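Local coordinates for CELL WALL surface anchor family protein (Streptococcus pneumoniae, PDB 2WW8), which serves as the pilus adhesin of the pneumococcus, probably recognising host cells through an integrin-like domain carried at one end of an elongated chain, at residues D201-G205 with K717-V721; Y158-V163 with A174-N178; S406-L411 with P504-A510; I440-D444 with R497-Y503. All blocks are in the same frame, centred on the assembly; numbering follows the deposited sequence.

Contact 1. Residues D201-G205 with K717-V721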
loop_
_atom_site.group_PDB
_atom_site.type_symbol
_atom_site.label_atom_id
_atom_site.label_comp_id
_atom_site.label_asym_id
_atom_site.label_seq_id
_atom_site.Cartn_x
_atom_site.Cartn_y
_atom_site.Cartn_z
ATOM N N ASP A 201 24.228 6.385 -5.542
ATOM C CA ASP A 201 24.243 6.147 -6.971
ATOM C C ASP A 201 22.882 6.321 -7.691
ATOM O O ASP A 201 22.718 5.988 -8.874
ATOM C CB ASP A 201 24.842 4.759 -7.157
ATOM C CG ASP A 201 25.199 4.480 -8.595
ATOM O OD1 ASP A 201 25.878 5.340 -9.191
ATOM O OD2 ASP A 201 24.786 3.408 -9.109
ATOM N N ASN A 202 21.895 6.854 -6.978
ATOM C CA ASN A 202 20.581 7.141 -7.564
ATOM C C ASN A 202 19.815 5.978 -8.191
ATOM O O ASN A 202 19.251 6.132 -9.286
ATOM C CB ASN A 202 20.729 8.244 -8.605
ATOM C CG ASN A 202 21.402 9.477 -8.023
ATOM O OD1 ASN A 202 20.988 9.976 -6.969
ATOM N ND2 ASN A 202 22.453 9.959 -8.689
ATOM N N GLN A 203 19.777 4.857 -7.475
ATOM C CA GLN A 203 19.233 3.582 -7.939
ATOM C C GLN A 203 18.041 3.277 -7.061
ATOM O O GLN A 203 18.155 3.305 -5.824
ATOM C CB GLN A 203 20.258 2.468 -7.746
ATOM C CG GLN A 203 21.317 2.450 -8.826
ATOM C CD GLN A 203 22.248 1.267 -8.726
ATOM O OE1 GLN A 203 21.821 0.169 -8.374
ATOM N NE2 GLN A 203 23.529 1.477 -9.006
ATOM N N TYR A 204 16.908 3.017 -7.713
ATOM C CA TYR A 204 15.648 2.777 -6.993
ATOM C C TYR A 204 14.890 1.627 -7.599
ATOM O O TYR A 204 14.959 1.356 -8.823
ATOM C CB TYR A 204 14.756 4.017 -7.129
ATOM C CG TYR A 204 15.394 5.295 -6.585
ATOM C CD1 TYR A 204 16.283 6.042 -7.351
ATOM C CD2 TYR A 204 15.135 5.708 -5.287
ATOM C CE1 TYR A 204 16.868 7.217 -6.841
ATOM C CE2 TYR A 204 15.688 6.867 -4.780
ATOM C CZ TYR A 204 16.560 7.611 -5.545
ATOM O OH TYR A 204 17.108 8.770 -4.979
ATOM N N GLY A 205 14.115 0.984 -6.727
ATOM C CA GLY A 205 13.132 0.020 -7.203
ATOM C C GLY A 205 11.745 0.631 -7.392
ATOM O O GLY A 205 11.297 1.390 -6.518
ATOM N N LYS A 717 9.291 10.879 -8.492
ATOM C CA LYS A 717 10.335 11.769 -9.014
ATOM C C LYS A 717 11.630 11.479 -8.279
ATOM O O LYS A 717 11.572 11.127 -7.095
ATOM C CB LYS A 717 10.004 13.244 -8.756
ATOM C CG LYS A 717 8.844 13.740 -9.604
ATOM C CD LYS A 717 7.543 13.716 -8.849
ATOM C CE LYS A 717 6.493 14.513 -9.635
ATOM N NZ LYS A 717 5.694 13.582 -10.542
ATOM N N ILE A 718 12.773 11.661 -8.945
ATOM C CA ILE A 718 14.054 11.484 -8.268
ATOM C C ILE A 718 14.971 12.604 -8.734
ATOM O O ILE A 718 14.785 13.158 -9.843
ATOM C CB ILE A 718 14.693 10.097 -8.546
ATOM C CG1 ILE A 718 14.943 9.914 -10.051
ATOM C CG2 ILE A 718 13.796 8.977 -7.949
ATOM C CD1 ILE A 718 15.729 8.673 -10.412
ATOM N N ARG A 719 15.934 12.950 -7.870
ATOM C CA ARG A 719 16.946 13.933 -8.245
ATOM C C ARG A 719 18.289 13.611 -7.611
ATOM O O ARG A 719 18.393 12.692 -6.790
ATOM C CB ARG A 719 16.540 15.332 -7.774
ATOM C CG ARG A 719 16.415 15.381 -6.255
ATOM C CD ARG A 719 16.356 16.804 -5.790
ATOM N NE ARG A 719 16.121 16.934 -4.360
ATOM C CZ ARG A 719 16.160 18.105 -3.743
ATOM N NH1 ARG A 719 16.426 19.184 -4.464
ATOM N NH2 ARG A 719 15.946 18.185 -2.438
ATOM N N ASP A 720 19.310 14.382 -7.982
ATOM C CA ASP A 720 20.611 14.343 -7.304
ATOM C C ASP A 720 21.229 15.740 -7.379
ATOM O O ASP A 720 20.706 16.592 -8.107
ATOM C CB ASP A 720 21.584 13.317 -7.902
ATOM C CG ASP A 720 22.719 12.939 -6.935
ATOM O OD1 ASP A 720 22.695 13.303 -5.735
ATOM O OD2 ASP A 720 23.670 12.271 -7.374
ATOM N N VAL A 721 22.301 15.966 -6.621
ATOM C CA VAL A 721 22.978 17.268 -6.632
ATOM C C VAL A 721 24.398 16.998 -7.120
ATOM O O VAL A 721 25.063 16.078 -6.625
ATOM C CB VAL A 721 22.957 17.983 -5.249
ATOM C CG1 VAL A 721 23.594 17.139 -4.152
ATOM C CG2 VAL A 721 23.695 19.327 -5.306
HETATM O O HOH W 1 18.473 10.078 -6.784
#
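Y204 and I718 make the apolar half of this contact and N202 and D720 the polar half, just where strand 203-218 starts from a G1 beta bulge. In that bulge N202, in a left-handed backbone conformation, and Q203 both face N198. The partner 717-721 lies more than 500 residues later, roughly where the Ig-like tip pilin region ends, and the contact joins it to strand 203-218. The Y204 side chain can be followed outward from CB, which points toward 717-721. CG stands anti to the carbonyl carbon (chi1 -59°), and this carries the ring to I718. CD1 of Y204 lies 3.9 Å from I718 CG2, and Y204 CE1 is nearer, at 3.7 Å from the same methyl. I718 CG2 sits over one ring face, 3.8 Å from the centroid of the Y204 ring and 16° off its normal, which meets the geometry of a CH-pi contact. At the tip, Y204 OH donates to a water lying in the ring plane, at 2.6 Å. The water donates hydrogen bonds to N202 OD1 and R719 O, so one solvent molecule joins both segments. The guanidinium of R719 turns elsewhere, to H172 O among others. D720 has two partners: OD1 forms a salt bridge with K173, and OD2 accepts from the N202 amide, the two side chains crossing at about a right angle. In that bond N202 ND2 lies 2.9 Å from D720 OD2, nearly straight at 169°, with the acceptor in the amide plane but the donor above the carboxylate plane.

Contact 2. Residues Y158-V163 with A174-N178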
loop_
_atom_site.group_PDB
_atom_site.type_symbol
_atom_site.label_atom_id
_atom_site.label_comp_id
_atom_site.label_asym_id
_atom_site.label_seq_id
_atom_site.Cartn_x
_atom_site.Cartn_y
_atom_site.Cartn_z
ATOM N N TYR A 158 -2.658 15.524 -7.709
ATOM C CA TYR A 158 -2.484 14.572 -6.607
ATOM C C TYR A 158 -1.262 15.054 -5.855
ATOM O O TYR A 158 -0.404 15.654 -6.512
ATOM C CB TYR A 158 -2.262 13.147 -7.106
ATOM C CG TYR A 158 -1.212 12.897 -8.179
ATOM C CD1 TYR A 158 -1.537 12.937 -9.545
ATOM C CD2 TYR A 158 0.106 12.639 -7.841
ATOM C CE1 TYR A 158 -0.557 12.664 -10.546
ATOM C CE2 TYR A 158 1.087 12.407 -8.825
ATOM C CZ TYR A 158 0.747 12.397 -10.173
ATOM O OH TYR A 158 1.697 12.136 -11.156
ATOM N N GLN A 159 -1.181 14.762 -4.554
ATOM C CA GLN A 159 -0.082 15.193 -3.712
ATOM C C GLN A 159 1.178 14.339 -3.897
ATOM O O GLN A 159 1.122 13.191 -4.349
ATOM C CB GLN A 159 -0.510 15.211 -2.243
ATOM C CG GLN A 159 -1.888 15.851 -1.972
ATOM C CD GLN A 159 -2.026 17.288 -2.482
ATOM O OE1 GLN A 159 -1.235 18.186 -2.106
ATOM N NE2 GLN A 159 -3.034 17.506 -3.356
ATOM N N ILE A 160 2.322 14.916 -3.537
ATOM C CA ILE A 160 3.634 14.323 -3.745
ATOM C C ILE A 160 4.361 14.451 -2.426
ATOM O O ILE A 160 4.425 15.567 -1.919
ATOM C CB ILE A 160 4.470 15.188 -4.732
ATOM C CG1 ILE A 160 3.941 15.131 -6.160
ATOM C CG2 ILE A 160 5.914 14.778 -4.756
ATOM C CD1 ILE A 160 3.599 13.691 -6.606
ATOM N N ILE A 161 4.935 13.369 -1.893
ATOM C CA ILE A 161 5.647 13.357 -0.614
ATOM C C ILE A 161 7.037 12.716 -0.671
ATOM O O ILE A 161 7.338 11.855 -1.516
ATOM C CB ILE A 161 4.865 12.645 0.487
ATOM C CG1 ILE A 161 4.712 11.162 0.124
ATOM C CG2 ILE A 161 3.541 13.398 0.728
ATOM C CD1 ILE A 161 4.161 10.329 1.282
ATOM N N LYS A 162 7.872 13.147 0.271
ATOM C CA LYS A 162 9.235 12.651 0.394
ATOM C C LYS A 162 9.298 11.173 0.718
ATOM O O LYS A 162 8.503 10.625 1.514
ATOM C CB LYS A 162 9.984 13.503 1.429
ATOM C CG LYS A 162 10.097 14.958 0.996
ATOM C CD LYS A 162 10.743 15.849 2.094
ATOM C CE LYS A 162 10.308 17.297 1.934
ATOM N NZ LYS A 162 11.144 18.179 2.812
ATOM N N VAL A 163 10.230 10.506 0.047
ATOM C CA VAL A 163 10.327 9.053 0.150
ATOM C C VAL A 163 11.329 8.752 1.272
ATOM O O VAL A 163 12.430 9.327 1.300
ATOM C CB VAL A 163 10.823 8.451 -1.170
ATOM C CG1 VAL A 163 11.182 6.967 -0.970
ATOM C CG2 VAL A 163 9.797 8.630 -2.329
ATOM N N ALA A 174 14.078 11.844 -3.401
ATOM C CA ALA A 174 12.994 11.163 -4.107
ATOM C C ALA A 174 11.642 11.450 -3.481
ATOM O O ALA A 174 11.563 11.645 -2.252
ATOM C CB ALA A 174 13.237 9.665 -4.125
ATOM N N LEU A 175 10.625 11.440 -4.350
ATOM C CA LEU A 175 9.210 11.755 -4.051
ATOM C C LEU A 175 8.272 10.697 -4.637
ATOM O O LEU A 175 8.436 10.265 -5.798
ATOM C CB LEU A 175 8.757 13.134 -4.585
ATOM C CG LEU A 175 9.671 14.338 -4.241
ATOM C CD1 LEU A 175 9.319 15.571 -5.054
ATOM C CD2 LEU A 175 9.683 14.676 -2.749
ATOM N N ASN A 176 7.286 10.321 -3.827
ATOM C CA ASN A 176 6.234 9.431 -4.249
ATOM C C ASN A 176 4.923 10.218 -4.277
ATOM O O ASN A 176 4.736 11.168 -3.504
ATOM C CB ASN A 176 6.079 8.264 -3.275
ATOM C CG ASN A 176 6.868 7.030 -3.707
ATOM O OD1 ASN A 176 7.218 6.855 -4.889
ATOM N ND2 ASN A 176 7.155 6.155 -2.740
ATOM N N PRO A 177 4.016 9.785 -5.152
ATOM C CA PRO A 177 2.642 10.246 -5.072
ATOM C C PRO A 177 2.068 9.771 -3.756
ATOM O O PRO A 177 2.447 8.693 -3.253
ATOM C CB PRO A 177 1.915 9.464 -6.171
ATOM C CG PRO A 177 2.880 8.422 -6.646
ATOM C CD PRO A 177 4.267 8.876 -6.296
ATOM N N ASN A 178 1.095 10.547 -3.269
ATOM C CA ASN A 178 0.356 10.162 -2.090
ATOM C C ASN A 178 -1.122 10.530 -2.136
ATOM O O ASN A 178 -1.444 11.712 -2.261
ATOM C CB ASN A 178 1.005 10.795 -0.856
ATOM C CG ASN A 178 0.401 10.273 0.439
ATOM O OD1 ASN A 178 0.435 9.073 0.701
ATOM N ND2 ASN A 178 -0.148 11.170 1.249
HETATM O O HOH W 2 -3.317 13.130 -3.515
#
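The segments 158-162 and 174-178, parts of strands 157-162 and 171-184, run antiparallel, with axes 4.4 Å apart at closest and 143° between their directions. I161 and N176 form a hydrogen-bonded pair: I161 N reaches N176 O at 2.7 Å, and N176 N returns to I161 O at 2.8 Å. I160 with P177 and K162 with L175 are non-hydrogen-bonded pairs, and V163 N donates to A174 O beyond them. On the face shared by I160, K162, L175 and P177, the packing is tight: I160 CG2 presses to 3.3 Å from L175 CB, the two side chains crossing at about a right angle. With I160 CG1 beside the backbone N (chi1 -70°), CG2 falls anti to that nitrogen and meets L175. K162 CG runs alongside L175 CD2, at 3.8 Å. On the other face, I161 CD1 lies 3.8 Å from N178 CB. Past the strand end, V163 CG2 touches the amide of N176, 3.6 Å from N176 CG, while N176 OD1 accepts from I193 N. The Y158 ring lies alongside P177, with Y158 CD2 4.0 Å from P177 CB, and Y158 OH bonds to I715 N. This is an antiparallel strand pair joined to the run 171-184, 187-196, 203-218, in which successive strands pair antiparallel.

Contact 3. Residues S406-L411 with P504-A510. With EPE (4-(2-hydroxyethyl)-1-piperazine ethanesulfonic acid), chain E.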
loop_
_atom_site.group_PDB
_atom_site.type_symbol
_atom_site.label_atom_id
_atom_site.label_comp_id
_atom_site.label_asym_id
_atom_site.label_seq_id
_atom_site.Cartn_x
_atom_site.Cartn_y
_atom_site.Cartn_z
ATOM N N SER A 406 -68.862 -30.274 4.290
ATOM C CA SER A 406 -67.791 -31.229 4.584
ATOM C C SER A 406 -66.418 -30.579 4.444
ATOM O O SER A 406 -66.224 -29.628 3.656
ATOM C CB SER A 406 -67.909 -32.444 3.663
ATOM O OG SER A 406 -67.230 -32.173 2.455
ATOM N N TYR A 407 -65.456 -31.091 5.209
ATOM C CA TYR A 407 -64.110 -30.595 5.123
ATOM C C TYR A 407 -63.542 -30.590 3.699
ATOM O O TYR A 407 -62.816 -29.670 3.365
ATOM C CB TYR A 407 -63.191 -31.277 6.138
ATOM C CG TYR A 407 -63.679 -31.081 7.562
ATOM C CD1 TYR A 407 -63.874 -29.801 8.049
ATOM C CD2 TYR A 407 -64.002 -32.169 8.405
ATOM C CE1 TYR A 407 -64.303 -29.580 9.326
ATOM C CE2 TYR A 407 -64.448 -31.941 9.720
ATOM C CZ TYR A 407 -64.600 -30.633 10.172
ATOM O OH TYR A 407 -65.030 -30.282 11.444
ATOM N N GLN A 408 -63.813 -31.636 2.927
ATOM C CA GLN A 408 -63.313 -31.690 1.562
ATOM C C GLN A 408 -63.969 -30.539 0.753
ATOM O O GLN A 408 -63.272 -29.860 0.026
ATOM C CB GLN A 408 -63.650 -33.052 0.923
ATOM C CG GLN A 408 -63.101 -33.233 -0.514
ATOM C CD GLN A 408 -61.596 -33.174 -0.508
ATOM O OE1 GLN A 408 -60.952 -33.924 0.229
ATOM N NE2 GLN A 408 -61.005 -32.254 -1.286
ATOM N N ASN A 409 -65.300 -30.374 0.825
ATOM C CA ASN A 409 -66.012 -29.249 0.187
ATOM C C ASN A 409 -65.389 -27.908 0.608
ATOM O O ASN A 409 -65.139 -27.026 -0.227
ATOM C CB ASN A 409 -67.526 -29.300 0.422
ATOM C CG ASN A 409 -68.234 -30.359 -0.461
ATOM O OD1 ASN A 409 -67.745 -30.737 -1.520
ATOM N ND2 ASN A 409 -69.384 -30.823 -0.014
ATOM N N GLN A 410 -65.061 -27.799 1.894
ATOM C CA GLN A 410 -64.495 -26.564 2.387
ATOM C C GLN A 410 -63.154 -26.348 1.728
ATOM O O GLN A 410 -62.825 -25.226 1.308
ATOM C CB GLN A 410 -64.345 -26.565 3.899
ATOM C CG GLN A 410 -65.682 -26.462 4.608
ATOM C CD GLN A 410 -65.467 -26.253 6.099
ATOM O OE1 GLN A 410 -64.562 -25.523 6.498
ATOM N NE2 GLN A 410 -66.296 -26.854 6.924
ATOM N N LEU A 411 -62.366 -27.416 1.667
ATOM C CA LEU A 411 -61.054 -27.252 1.137
ATOM C C LEU A 411 -61.136 -26.989 -0.361
ATOM O O LEU A 411 -60.341 -26.236 -0.902
ATOM C CB LEU A 411 -60.225 -28.503 1.418
ATOM C CG LEU A 411 -58.752 -28.572 1.083
ATOM C CD1 LEU A 411 -57.964 -27.465 1.855
ATOM C CD2 LEU A 411 -58.222 -29.980 1.461
ATOM N N PRO A 504 -58.960 -31.680 10.594
ATOM C CA PRO A 504 -59.845 -32.088 11.743
ATOM C C PRO A 504 -59.693 -33.573 12.090
ATOM O O PRO A 504 -59.768 -34.448 11.235
ATOM C CB PRO A 504 -61.246 -31.751 11.257
ATOM C CG PRO A 504 -60.981 -30.715 10.085
ATOM C CD PRO A 504 -59.743 -31.237 9.432
ATOM N N PHE A 505 -59.390 -33.861 13.355
ATOM C CA PHE A 505 -58.890 -35.180 13.706
ATOM C C PHE A 505 -59.875 -36.306 13.413
ATOM O O PHE A 505 -59.492 -37.430 13.025
ATOM C CB PHE A 505 -58.485 -35.143 15.188
ATOM C CG PHE A 505 -57.772 -36.354 15.614
ATOM C CD1 PHE A 505 -56.407 -36.501 15.368
ATOM C CD2 PHE A 505 -58.470 -37.390 16.245
ATOM C CE1 PHE A 505 -55.711 -37.665 15.790
ATOM C CE2 PHE A 505 -57.800 -38.542 16.661
ATOM C CZ PHE A 505 -56.439 -38.702 16.448
ATOM N N ASN A 506 -61.169 -36.019 13.561
ATOM C CA ASN A 506 -62.171 -37.060 13.285
ATOM C C ASN A 506 -62.894 -36.909 11.956
ATOM O O ASN A 506 -63.960 -37.479 11.734
ATOM C CB ASN A 506 -63.178 -37.192 14.435
ATOM C CG ASN A 506 -62.498 -37.659 15.701
ATOM O OD1 ASN A 506 -62.496 -36.960 16.708
ATOM N ND2 ASN A 506 -61.828 -38.810 15.615
ATOM N N SER A 507 -62.316 -36.118 11.067
ATOM C CA SER A 507 -62.907 -35.927 9.753
ATOM C C SER A 507 -63.138 -37.236 8.989
ATOM O O SER A 507 -62.245 -38.072 8.934
ATOM C CB SER A 507 -61.973 -35.016 8.966
ATOM O OG SER A 507 -62.435 -34.891 7.627
ATOM N N ASN A 508 -64.322 -37.430 8.393
ATOM C CA ASN A 508 -64.549 -38.504 7.447
ATOM C C ASN A 508 -64.216 -38.082 6.037
ATOM O O ASN A 508 -64.463 -38.881 5.164
ATOM C CB ASN A 508 -65.991 -39.028 7.485
ATOM C CG ASN A 508 -66.356 -39.606 8.848
ATOM O OD1 ASN A 508 -65.555 -40.289 9.500
ATOM N ND2 ASN A 508 -67.577 -39.335 9.289
ATOM N N THR A 509 -63.648 -36.889 5.774
ATOM C CA THR A 509 -63.372 -36.494 4.384
ATOM C C THR A 509 -61.939 -36.002 4.368
ATOM O O THR A 509 -61.036 -36.773 4.654
ATOM C CB THR A 509 -64.399 -35.482 3.731
ATOM O OG1 THR A 509 -64.416 -34.209 4.413
ATOM C CG2 THR A 509 -65.850 -36.052 3.717
ATOM N N ALA A 510 -61.709 -34.715 4.101
ATOM C CA ALA A 510 -60.355 -34.147 4.095
ATOM C C ALA A 510 -59.743 -34.102 5.491
ATOM O O ALA A 510 -60.431 -33.797 6.478
ATOM C CB ALA A 510 -60.365 -32.739 3.443
HETATM N N1 EPE E . -68.919 -31.747 8.699
HETATM C C2 EPE E . -68.229 -30.621 9.373
HETATM C C3 EPE E . -68.439 -30.536 10.881
HETATM N N4 EPE E . -69.632 -31.224 11.320
HETATM C C5 EPE E . -69.595 -32.606 10.885
HETATM C C6 EPE E . -69.928 -32.578 9.398
HETATM C C7 EPE E . -69.842 -31.104 12.752
HETATM C C8 EPE E . -71.047 -30.190 12.978
HETATM O O8 EPE E . -71.812 -30.508 14.130
HETATM C C9 EPE E . -68.054 -32.650 7.940
HETATM C C10 EPE E . -67.563 -33.788 8.821
HETATM S S EPE E . -66.754 -34.777 7.563
HETATM O O1S EPE E . -67.652 -35.592 6.708
HETATM O O2S EPE E . -66.000 -35.476 8.623
HETATM O O3S EPE E . -66.099 -33.899 6.568
#
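The Y407 ring is held between P504 and a bound HEPES molecule, probably from the crystallisation liquor. P504 CG stands 3.4 Å from the centroid of the Y407 ring and only 3° off the normal, a CH-pi contact over the centre of the face. HEPES C2 covers the opposite face, and S507 OG lies at the edge, 3.2 Å from Y407 CD2. A510 CB packs on L411 CD2 at 4.0 Å and on Y407 CB at 4.2 Å. T509 OG1, placed between its backbone nitrogen and carbonyl carbon (chi1 63°), works in both directions. It accepts from Q408 N, with 3.0 Å between Q408 N and T509 OG1. In turn T509 OG1 donates to O3S of the HEPES sulfonate, 2.8 Å away. Y407 N donates to the same sulfonate oxygen, while N508 N binds O2S. The next shell fixes these donors. S406 caps helix 407-416, its OG accepting from N409 N at 3.1 Å, a capping bond at the first turn. P504, preceded by a cis peptide, begins a type I turn that ends at S507; S507 OG accepts from T509 N in an ST turn and donates to A510 O at 2.6 Å. Outside the segments, Y407 OH bonds to H400. The sulfonate is therefore met by two backbone N-H groups and a hydroxyl, with no cationic side chain from either segment, and the start of the helix probably adds to the attraction for an anion.

Contact 4. Residues I440-D444 with R497-Y503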
loop_
_atom_site.group_PDB
_atom_site.type_symbol
_atom_site.label_atom_id
_atom_site.label_comp_id
_atom_site.label_asym_id
_atom_site.label_seq_id
_atom_site.Cartn_x
_atom_site.Cartn_y
_atom_site.Cartn_z
ATOM N N ILE A 440 -52.487 -21.118 18.305
ATOM C CA ILE A 440 -53.076 -21.601 17.055
ATOM C C ILE A 440 -52.144 -22.352 16.139
ATOM O O ILE A 440 -52.609 -23.152 15.332
ATOM C CB ILE A 440 -53.663 -20.478 16.201
ATOM C CG1 ILE A 440 -52.569 -19.426 15.992
ATOM C CG2 ILE A 440 -55.012 -19.980 16.874
ATOM C CD1 ILE A 440 -52.910 -18.179 15.221
ATOM N N VAL A 441 -50.845 -22.115 16.257
ATOM C CA VAL A 441 -49.882 -22.790 15.380
ATOM C C VAL A 441 -49.967 -24.315 15.483
ATOM O O VAL A 441 -50.210 -24.902 16.572
ATOM C CB VAL A 441 -48.439 -22.244 15.629
ATOM C CG1 VAL A 441 -47.789 -22.815 16.986
ATOM C CG2 VAL A 441 -47.485 -22.541 14.510
ATOM N N ARG A 442 -49.672 -24.968 14.340
ATOM C CA ARG A 442 -49.652 -26.442 14.285
ATOM C C ARG A 442 -48.222 -26.886 14.460
ATOM O O ARG A 442 -47.318 -26.251 13.910
ATOM C CB ARG A 442 -50.243 -27.009 12.969
ATOM C CG ARG A 442 -51.636 -26.482 12.566
ATOM C CD ARG A 442 -52.651 -26.690 13.688
ATOM N NE ARG A 442 -52.853 -28.089 14.000
ATOM C CZ ARG A 442 -53.756 -28.541 14.867
ATOM N NH1 ARG A 442 -54.525 -27.675 15.521
ATOM N NH2 ARG A 442 -53.835 -29.849 15.097
ATOM N N GLY A 443 -48.027 -28.005 15.179
ATOM C CA GLY A 443 -46.670 -28.566 15.324
ATOM C C GLY A 443 -45.795 -27.828 16.324
ATOM O O GLY A 443 -46.156 -26.760 16.812
ATOM N N ASP A 444 -44.648 -28.421 16.653
ATOM C CA ASP A 444 -43.730 -27.820 17.612
ATOM C C ASP A 444 -42.289 -28.255 17.319
ATOM O O ASP A 444 -41.443 -28.129 18.219
ATOM C CB ASP A 444 -44.192 -28.123 19.044
ATOM C CG ASP A 444 -43.958 -29.598 19.453
ATOM O OD1 ASP A 444 -43.499 -30.449 18.618
ATOM O OD2 ASP A 444 -44.231 -29.894 20.643
ATOM N N ARG A 497 -50.211 -33.726 22.168
ATOM C CA ARG A 497 -51.181 -32.633 22.331
ATOM C C ARG A 497 -51.887 -32.276 21.008
ATOM O O ARG A 497 -51.339 -32.553 19.914
ATOM C CB ARG A 497 -50.514 -31.423 23.039
ATOM C CG ARG A 497 -49.703 -30.521 22.154
ATOM C CD ARG A 497 -49.100 -29.371 22.991
ATOM N NE ARG A 497 -48.555 -28.284 22.179
ATOM C CZ ARG A 497 -47.298 -28.224 21.761
ATOM N NH1 ARG A 497 -46.459 -29.213 22.063
ATOM N NH2 ARG A 497 -46.888 -27.205 20.994
ATOM N N GLU A 498 -53.124 -31.763 21.135
ATOM C CA GLU A 498 -53.988 -31.494 20.018
ATOM C C GLU A 498 -53.230 -30.819 18.845
ATOM O O GLU A 498 -53.369 -31.217 17.715
ATOM C CB GLU A 498 -55.127 -30.554 20.417
ATOM C CG GLU A 498 -56.215 -30.552 19.350
ATOM C CD GLU A 498 -55.926 -29.575 18.167
ATOM O OE1 GLU A 498 -55.228 -28.557 18.423
ATOM O OE2 GLU A 498 -56.364 -29.765 16.980
ATOM N N SER A 499 -52.469 -29.779 19.132
ATOM C CA SER A 499 -51.859 -28.985 18.050
ATOM C C SER A 499 -50.779 -29.708 17.227
ATOM O O SER A 499 -50.367 -29.187 16.205
ATOM C CB SER A 499 -51.355 -27.675 18.646
ATOM O OG SER A 499 -50.157 -27.948 19.328
ATOM N N ILE A 500 -50.375 -30.922 17.636
ATOM C CA ILE A 500 -49.372 -31.733 16.956
ATOM C C ILE A 500 -50.060 -32.758 16.054
ATOM O O ILE A 500 -49.408 -33.334 15.190
ATOM C CB ILE A 500 -48.517 -32.499 18.024
ATOM C CG1 ILE A 500 -47.814 -31.569 19.025
ATOM C CG2 ILE A 500 -47.456 -33.382 17.439
ATOM C CD1 ILE A 500 -47.164 -30.329 18.520
ATOM N N LEU A 501 -51.353 -33.028 16.290
ATOM C CA LEU A 501 -52.094 -34.022 15.552
ATOM C C LEU A 501 -52.634 -33.495 14.221
ATOM O O LEU A 501 -52.563 -32.301 13.936
ATOM C CB LEU A 501 -53.324 -34.423 16.405
ATOM C CG LEU A 501 -52.969 -35.003 17.803
ATOM C CD1 LEU A 501 -54.253 -35.194 18.666
ATOM C CD2 LEU A 501 -52.205 -36.315 17.724
ATOM N N ALA A 502 -53.072 -34.440 13.397
ATOM C CA ALA A 502 -53.782 -34.180 12.144
ATOM C C ALA A 502 -55.059 -33.408 12.541
ATOM O O ALA A 502 -55.556 -33.501 13.680
ATOM C CB ALA A 502 -54.104 -35.529 11.586
ATOM N N TYR A 503 -55.601 -32.636 11.615
ATOM C CA TYR A 503 -56.829 -31.882 11.874
ATOM C C TYR A 503 -57.608 -31.771 10.546
ATOM O O TYR A 503 -57.015 -31.884 9.464
ATOM C CB TYR A 503 -56.439 -30.534 12.514
ATOM C CG TYR A 503 -55.764 -29.595 11.520
ATOM C CD1 TYR A 503 -54.362 -29.658 11.252
ATOM C CD2 TYR A 503 -56.526 -28.630 10.853
ATOM C CE1 TYR A 503 -53.757 -28.782 10.338
ATOM C CE2 TYR A 503 -55.904 -27.751 9.935
ATOM C CZ TYR A 503 -54.555 -27.826 9.688
ATOM O OH TYR A 503 -54.013 -26.972 8.741
HETATM O O HOH W 3 -48.404 -26.213 18.151
HETATM O O HOH W 4 -50.811 -30.344 13.659
#
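The 3-10 turn 498-500 and the loop on to Y503 wrap the side chain of R442, which stands on a short, weakly bonded strand at about 442-443. Bends at chi2 (-55°) and chi3 fold the R442 chain back over the turn. Its end meets E498 in a salt bridge: R442 NH1 is 3.1 Å from E498 OE2, on the syn lone pair and in the guanidinium plane. R442 NH2 also donates to OE2, from above the carboxylate, and in its own plane reaches L501 O at 3.0 Å. The two faces of the guanidinium are covered by different groups. S499 O lies over one, and the Y503 ring over the other, tilted 45° to it, with Y503 CD1 3.5 Å from R442 NE. A water accepting from NE donates to S499 O and L501 O, so it bridges the arginine to the acceptor over its face and the one at its edge. S499 O further accepts from G443 N, at 2.8 Å and nearly straight (171°). A second water joins V441 O and G443 O to S499 OG. At the far end R497 NH1 makes a salt bridge with D444 OD2, 2.7 Å long, and also bonds to G290 O. I500 CD1 lies over one face of the R497 guanidinium and 3.4 Å from D444 CG. Y503 OH is anchored by I396 N. Both segments belong to the insert between parallel strands 379-386 and 533-539, where strand 442-443 pairs antiparallel with 392-393; the D444 side chain lies about 13 Å from the magnesium ion bound by S234, S236 and D387.

How the contacts relate
The contacts form two pairs, far apart: contacts 1 and 3 have centres about 92 Å from each other. Contacts 1 and 2 touch, since K717 N lies 2.9 Å from L175 O, a probable hydrogen bond, and A174 CB packs on Y204 and I718; strand 717-718 of contact 1 neighbours strand 171-184 of contact 2. Contacts 3 and 4 share one loop, 497-510, with no touch beyond that chain link. Contacts 1 and 4 are buried, contacts 2 and 3 only partly. Chemistry follows place: backbone pairing in contact 2; a CH-pi contact beside a carboxamide-carboxylate bond and bridging water in contact 1; arginine salt bridges in contact 4, R497-D444 between buried residues; a sulfonate met by backbone N-H groups and a hydroxyl in contact 3.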